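Local coordinates for putative transcriptional regulator (Streptomyces coelicolor A3, PDB 2RA5), which probably acts as a GntR-family transcription factor, binding DNA through a winged-helix domain and sensing small molecules through its UTRA domain, at residues Ile136-Leu141 / Gly164-Thr169; Ala178-His183 / Arg223-Gly228. All coordinates share one frame; numbering follows the deposited sequence.

Contact 1: Ile136-Leu141 / Gly164-Thr169; sequences IERLRL and GQLEAT. With SRT (S,R meso-tartaric acid), chain B.
L166 meets strand 136-141 with the two branches of its isopropyl end, one turned to I136 and the other to R138; leucine suits the place because its forked end offers a methyl to each neighbour. The CD1 branch reaches the end of I136 tip to tip, with L166 CD1 3.8 Å from I136 CD1. In I136, CG1 lies beside the backbone N and the chain runs on extended (chi2 170°), so the longer arm of isoleucine carries CD1 out from the strand to the leucine. The CD2 branch approaches R138 from the side: the two side chains cross at about a right angle, and L166 CD2 lies 4.1 Å from R138 NE, oblique to the guanidinium plane. That contact buries NE, for which the model offers no hydrogen-bond partner.

Strand 132-142 belongs to the antiparallel sheet of the UTRA domain, and the short helix 165-168 packs on it through this leucine, which also touches V109 and L174. The same arginine lines the ligand pocket, here occupied by meso-tartaric acid. Bent at chi2 and chi3, R138 leaves the strand beside L166 and turns its amino groups to the ligand. NH2 of R138 forms a weak hydrogen bond of 3.3 Å to O1 of the tartrate, which lies at the guanidinium edge, in its plane. R138 NH1 points to the ligand hydroxyl O2 in hydrogen-bonding geometry, though the 2.4 Å separation is too short to be taken literally. R140, two residues along, is bent at the same torsions and brings NH2 to 2.8 Å from the tartrate atom O3, near the guanidinium plane. Arginine suits both positions, since its long aliphatic part can pass apolar neighbours such as L150 while its charged end meets a ligand that is probably anionic. L171 N and R215 NH1 supply further hydrogen bonds to the tartrate.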
loop_
_atom_site.group_PDB
_atom_site.type_symbol
_atom_site.label_atom_id
_atom_site.label_comp_id
_atom_site.label_asym_id
_atom_site.label_seq_id
_atom_site.Cartn_x
_atom_site.Cartn_y
_atom_site.Cartn_z
ATOM N N ILE A 136 15.936 -15.155 -6.283
ATOM C CA ILE A 136 15.752 -14.513 -7.577
ATOM C C ILE A 136 15.706 -12.992 -7.437
ATOM O O ILE A 136 15.129 -12.448 -6.491
ATOM C CB ILE A 136 14.475 -15.017 -8.290
ATOM C CG1 ILE A 136 14.582 -16.519 -8.555
ATOM C CG2 ILE A 136 14.286 -14.296 -9.607
ATOM C CD1 ILE A 136 13.304 -17.138 -9.028
ATOM N N GLU A 137 16.340 -12.307 -8.377
ATOM C CA GLU A 137 16.226 -10.862 -8.454
ATOM C C GLU A 137 15.826 -10.411 -9.869
ATOM O O GLU A 137 16.427 -10.828 -10.854
ATOM C CB GLU A 137 17.525 -10.210 -7.987
ATOM C CG GLU A 137 17.841 -10.518 -6.540
ATOM C CD GLU A 137 19.028 -9.747 -6.011
ATOM O OE1 GLU A 137 19.655 -10.217 -5.036
ATOM O OE2 GLU A 137 19.345 -8.675 -6.566
ATOM N N ARG A 138 14.781 -9.591 -9.960
ATOM C CA ARG A 138 14.313 -9.057 -11.241
ATOM C C ARG A 138 14.204 -7.534 -11.226
ATOM O O ARG A 138 13.812 -6.930 -10.226
ATOM C CB ARG A 138 12.935 -9.592 -11.641
ATOM C CG ARG A 138 12.812 -11.070 -11.858
ATOM C CD ARG A 138 11.795 -11.614 -10.860
ATOM N NE ARG A 138 10.457 -11.803 -11.407
ATOM C CZ ARG A 138 9.363 -11.897 -10.662
ATOM N NH1 ARG A 138 8.173 -12.071 -11.226
ATOM N NH2 ARG A 138 9.460 -11.796 -9.343
ATOM N N LEU A 139 14.541 -6.924 -12.355
ATOM C CA LEU A 139 14.199 -5.531 -12.600
ATOM C C LEU A 139 12.988 -5.501 -13.544
ATOM O O LEU A 139 12.960 -6.204 -14.556
ATOM C CB LEU A 139 15.392 -4.793 -13.197
ATOM C CG LEU A 139 15.326 -3.277 -13.386
ATOM C CD1 LEU A 139 15.346 -2.534 -12.060
ATOM C CD2 LEU A 139 16.485 -2.818 -14.260
ATOM N N ARG A 140 11.963 -4.739 -13.174
ATOM C CA ARG A 140 10.805 -4.533 -14.042
ATOM C C ARG A 140 10.898 -3.161 -14.667
ATOM O O ARG A 140 11.074 -2.158 -13.970
ATOM C CB ARG A 140 9.507 -4.626 -13.252
ATOM C CG ARG A 140 9.160 -6.023 -12.855
ATOM C CD ARG A 140 8.244 -6.702 -13.861
ATOM N NE ARG A 140 7.277 -7.517 -13.127
ATOM C CZ ARG A 140 7.134 -8.831 -13.256
ATOM N NH1 ARG A 140 7.871 -9.503 -14.137
ATOM N NH2 ARG A 140 6.234 -9.469 -12.516
ATOM N N LEU A 141 10.793 -3.099 -15.984
ATOM C CA LEU A 141 10.799 -1.787 -16.626
ATOM C C LEU A 141 9.529 -1.500 -17.418
ATOM O O LEU A 141 8.899 -2.408 -17.974
ATOM C CB LEU A 141 12.037 -1.590 -17.509
ATOM C CG LEU A 141 13.378 -2.038 -16.919
ATOM C CD1 LEU A 141 13.555 -3.534 -17.149
ATOM C CD2 LEU A 141 14.549 -1.258 -17.516
ATOM N N GLY A 164 14.874 -16.692 -17.921
ATOM C CA GLY A 164 14.347 -16.746 -19.270
ATOM C C GLY A 164 12.851 -16.960 -19.228
ATOM O O GLY A 164 12.094 -16.113 -19.696
ATOM N N GLN A 165 12.422 -18.086 -18.663
ATOM C CA GLN A 165 11.010 -18.273 -18.373
ATOM C C GLN A 165 10.519 -17.069 -17.593
ATOM O O GLN A 165 9.393 -16.612 -17.767
ATOM C CB GLN A 165 10.797 -19.525 -17.549
ATOM C CG GLN A 165 11.240 -20.766 -18.244
ATOM C CD GLN A 165 10.103 -21.726 -18.415
ATOM O OE1 GLN A 165 10.044 -22.755 -17.748
ATOM N NE2 GLN A 165 9.165 -21.381 -19.295
ATOM N N LEU A 166 11.403 -16.553 -16.748
ATOM C CA LEU A 166 11.099 -15.447 -15.858
ATOM C C LEU A 166 10.988 -14.108 -16.576
ATOM O O LEU A 166 10.387 -13.165 -16.064
ATOM C CB LEU A 166 12.167 -15.380 -14.768
ATOM C CG LEU A 166 11.845 -16.288 -13.581
ATOM C CD1 LEU A 166 13.106 -16.661 -12.811
ATOM C CD2 LEU A 166 10.805 -15.644 -12.671
ATOM N N GLU A 167 11.591 -14.018 -17.752
ATOM C CA GLU A 167 11.504 -12.794 -18.529
ATOM C C GLU A 167 10.241 -12.820 -19.386
ATOM O O GLU A 167 9.764 -11.783 -19.846
ATOM C CB GLU A 167 12.772 -12.592 -19.363
ATOM C CG GLU A 167 14.016 -12.327 -18.505
ATOM C CD GLU A 167 15.300 -12.271 -19.316
ATOM O OE1 GLU A 167 16.132 -11.359 -19.085
ATOM O OE2 GLU A 167 15.477 -13.150 -20.185
ATOM N N ALA A 168 9.692 -14.020 -19.560
ATOM C CA ALA A 168 8.451 -14.221 -20.301
ATOM C C ALA A 168 7.210 -13.962 -19.450
ATOM O O ALA A 168 6.382 -13.126 -19.801
ATOM C CB ALA A 168 8.402 -15.628 -20.888
ATOM N N THR A 169 7.089 -14.671 -18.329
ATOM C CA THR A 169 5.875 -14.611 -17.515
ATOM C C THR A 169 6.117 -14.288 -16.034
ATOM O O THR A 169 7.237 -14.390 -15.528
ATOM C CB THR A 169 5.059 -15.927 -17.628
ATOM O OG1 THR A 169 5.699 -16.976 -16.888
ATOM C CG2 THR A 169 4.943 -16.356 -19.084
HETATM O O1 SRT B . 6.496 -11.517 -7.897
HETATM O O11 SRT B . 5.436 -9.563 -7.957
HETATM C C1 SRT B . 5.815 -10.643 -8.507
HETATM C C2 SRT B . 5.473 -10.876 -9.967
HETATM O O2 SRT B . 5.927 -12.171 -10.378
HETATM C C3 SRT B . 3.972 -10.663 -10.255
HETATM O O3 SRT B . 3.716 -10.374 -11.636
HETATM C C4 SRT B . 3.171 -11.875 -9.894
HETATM O O4 SRT B . 2.926 -12.759 -10.770
HETATM O O41 SRT B . 2.790 -11.912 -8.706
#

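Contact 2: Ala178-His183 / Arg223-Gly228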
loop_
_atom_site.group_PDB
_atom_site.type_symbol
_atom_site.label_atom_id
_atom_site.label_comp_id
_atom_site.label_asym_id
_atom_site.label_seq_id
_atom_site.Cartn_x
_atom_site.Cartn_y
_atom_site.Cartn_z
ATOM N N ALA A 178 3.681 -25.080 -12.249
ATOM C CA ALA A 178 4.322 -26.251 -11.670
ATOM C C ALA A 178 3.385 -26.940 -10.682
ATOM O O ALA A 178 3.784 -27.851 -9.961
ATOM C CB ALA A 178 5.638 -25.869 -11.001
ATOM N N GLY A 179 2.135 -26.493 -10.640
ATOM C CA GLY A 179 1.138 -27.147 -9.810
ATOM C C GLY A 179 1.150 -26.762 -8.341
ATOM O O GLY A 179 0.627 -27.494 -7.503
ATOM N N ILE A 180 1.755 -25.622 -8.024
ATOM C CA ILE A 180 1.614 -25.045 -6.697
ATOM C C ILE A 180 0.253 -24.359 -6.623
ATOM O O ILE A 180 -0.182 -23.701 -7.571
ATOM C CB ILE A 180 2.686 -23.981 -6.401
ATOM C CG1 ILE A 180 4.051 -24.386 -6.960
ATOM C CG2 ILE A 180 2.754 -23.710 -4.910
ATOM C CD1 ILE A 180 4.669 -25.524 -6.254
ATOM N N THR A 181 -0.420 -24.531 -5.497
ATOM C CA THR A 181 -1.659 -23.827 -5.228
ATOM C C THR A 181 -1.322 -22.599 -4.398
ATOM O O THR A 181 -0.631 -22.689 -3.395
ATOM C CB THR A 181 -2.647 -24.717 -4.481
ATOM O OG1 THR A 181 -1.978 -25.360 -3.378
ATOM C CG2 THR A 181 -3.204 -25.770 -5.441
ATOM N N LEU A 182 -1.779 -21.443 -4.847
ATOM C CA LEU A 182 -1.570 -20.205 -4.118
ATOM C C LEU A 182 -2.898 -19.851 -3.459
ATOM O O LEU A 182 -3.886 -19.612 -4.138
ATOM C CB LEU A 182 -1.096 -19.112 -5.080
ATOM C CG LEU A 182 0.126 -19.587 -5.880
ATOM C CD1 LEU A 182 0.549 -18.613 -6.941
ATOM C CD2 LEU A 182 1.280 -19.860 -4.940
ATOM N N HIS A 183 -2.932 -19.861 -2.138
ATOM C CA HIS A 183 -4.188 -19.699 -1.431
ATOM C C HIS A 183 -4.309 -18.345 -0.710
ATOM O O HIS A 183 -5.370 -17.728 -0.712
ATOM C CB HIS A 183 -4.391 -20.859 -0.463
ATOM C CG HIS A 183 -5.755 -20.900 0.142
ATOM N ND1 HIS A 183 -6.001 -20.513 1.453
ATOM C CD2 HIS A 183 -6.948 -21.271 -0.362
ATOM C CE1 HIS A 183 -7.277 -20.651 1.713
ATOM N NE2 HIS A 183 -7.889 -21.107 0.627
ATOM N N ARG A 223 1.614 -23.593 3.978
ATOM C CA ARG A 223 3.071 -23.461 3.961
ATOM C C ARG A 223 3.507 -22.298 3.077
ATOM O O ARG A 223 2.934 -22.065 2.004
ATOM C CB ARG A 223 3.735 -24.751 3.461
ATOM C CG ARG A 223 3.481 -25.958 4.363
ATOM C CD ARG A 223 4.350 -27.156 3.989
ATOM N NE ARG A 223 3.655 -28.415 4.249
ATOM C CZ ARG A 223 2.952 -29.091 3.339
ATOM N NH1 ARG A 223 2.856 -28.631 2.096
ATOM N NH2 ARG A 223 2.348 -30.230 3.671
ATOM N N ALA A 224 4.520 -21.563 3.524
ATOM C CA ALA A 224 5.067 -20.500 2.691
ATOM C C ALA A 224 5.644 -21.114 1.437
ATOM O O ALA A 224 6.251 -22.173 1.452
ATOM C CB ALA A 224 6.113 -19.684 3.418
ATOM N N VAL A 225 5.442 -20.428 0.332
ATOM C CA VAL A 225 5.779 -20.988 -0.948
ATOM C C VAL A 225 6.708 -19.953 -1.623
ATOM O O VAL A 225 7.493 -20.263 -2.524
ATOM C CB VAL A 225 4.428 -21.356 -1.687
ATOM C CG1 VAL A 225 3.996 -20.329 -2.723
ATOM C CG2 VAL A 225 4.467 -22.745 -2.243
ATOM N N GLU A 226 6.658 -18.729 -1.109
ATOM C CA GLU A 226 7.356 -17.613 -1.712
ATOM C C GLU A 226 7.412 -16.445 -0.722
ATOM O O GLU A 226 6.438 -16.146 -0.029
ATOM C CB GLU A 226 6.638 -17.193 -3.011
ATOM C CG GLU A 226 7.269 -16.006 -3.739
ATOM C CD GLU A 226 6.782 -14.637 -3.236
ATOM O OE1 GLU A 226 5.648 -14.532 -2.723
ATOM O OE2 GLU A 226 7.533 -13.648 -3.367
ATOM N N PHE A 227 8.573 -15.808 -0.645
ATOM C CA PHE A 227 8.741 -14.573 0.100
ATOM C C PHE A 227 9.372 -13.514 -0.798
ATOM O O PHE A 227 10.419 -13.734 -1.405
ATOM C CB PHE A 227 9.650 -14.795 1.288
ATOM C CG PHE A 227 9.973 -13.533 2.047
ATOM C CD1 PHE A 227 8.965 -12.807 2.669
ATOM C CD2 PHE A 227 11.284 -13.076 2.156
ATOM C CE1 PHE A 227 9.249 -11.647 3.393
ATOM C CE2 PHE A 227 11.579 -11.907 2.879
ATOM C CZ PHE A 227 10.560 -11.199 3.501
ATOM N N GLY A 228 8.749 -12.352 -0.867
ATOM C CA GLY A 228 9.246 -11.307 -1.733
ATOM C C GLY A 228 9.525 -10.042 -0.963
ATOM O O GLY A 228 8.823 -9.683 -0.017
#
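At a classic beta bulge in the UTRA sheet, where V225 and E226 both face T217 of the adjoining strand, V225 packs against the loop that leads from helix 171-177 to strand 184-193. The contact is wholly apolar, and the two methyl groups of V225 divide it between them. V225 CG2 lies beside I180 CG2 at 3.3 Å, unusually short for two methyls and probably a matter of how the valine was modelled; these side chains slide past each other in opposite directions. In I180 the CG2 methyl is anti to the backbone N while CG1 lies beside it (chi1 -39°), an arrangement that gives the valine the short branch. V225 CG1 is met by L182 CD2 at 3.5 Å, those two side chains crossing at about a right angle. The CA-CB bond of L182 does not aim at the strand; its longer chain brings the end nearer. Beta-branched valine fits between them because its two methyls spread directly from CB, one for each partner.

Helix 171-177 ends in a Schellman motif, with I180 N bonded to M175 O and G179 N to R176 O. Glycine suits the C-prime place, since at phi 82° a CB would press on the carbonyl O of A178. I180 and L182 both also touch M175, and L158 packs on I180 and V225. E226 OE1 is hydrogen-bonded to T217 OG1. H183, just before strand 184-193, outermost within this chain, bonds the second subunit by its backbone. Schellman helix end and classic bulge together mark how this helix-to-strand connection packs on the antiparallel sheet of the UTRA domain.

Overall arrangement
Both contacts lie within the UTRA domain and seat connecting segments on strands of the same six-stranded antiparallel sheet, their centres about 18 Å apart and their nearest atoms about 7 Å apart. In contact 1 all the touching residues are buried, and the apolar meeting adjoins an arginine-rich ligand site. Contact 2 is only partly buried and has purely aliphatic chemistry across it. Helix 171-177 relates the two, since side chains of both contacts pack on it. L182 of contact 2 also touches Y172, a residue of the ligand pocket, which places this contact beside the site whose arginines R138 and R140 lie in contact 1.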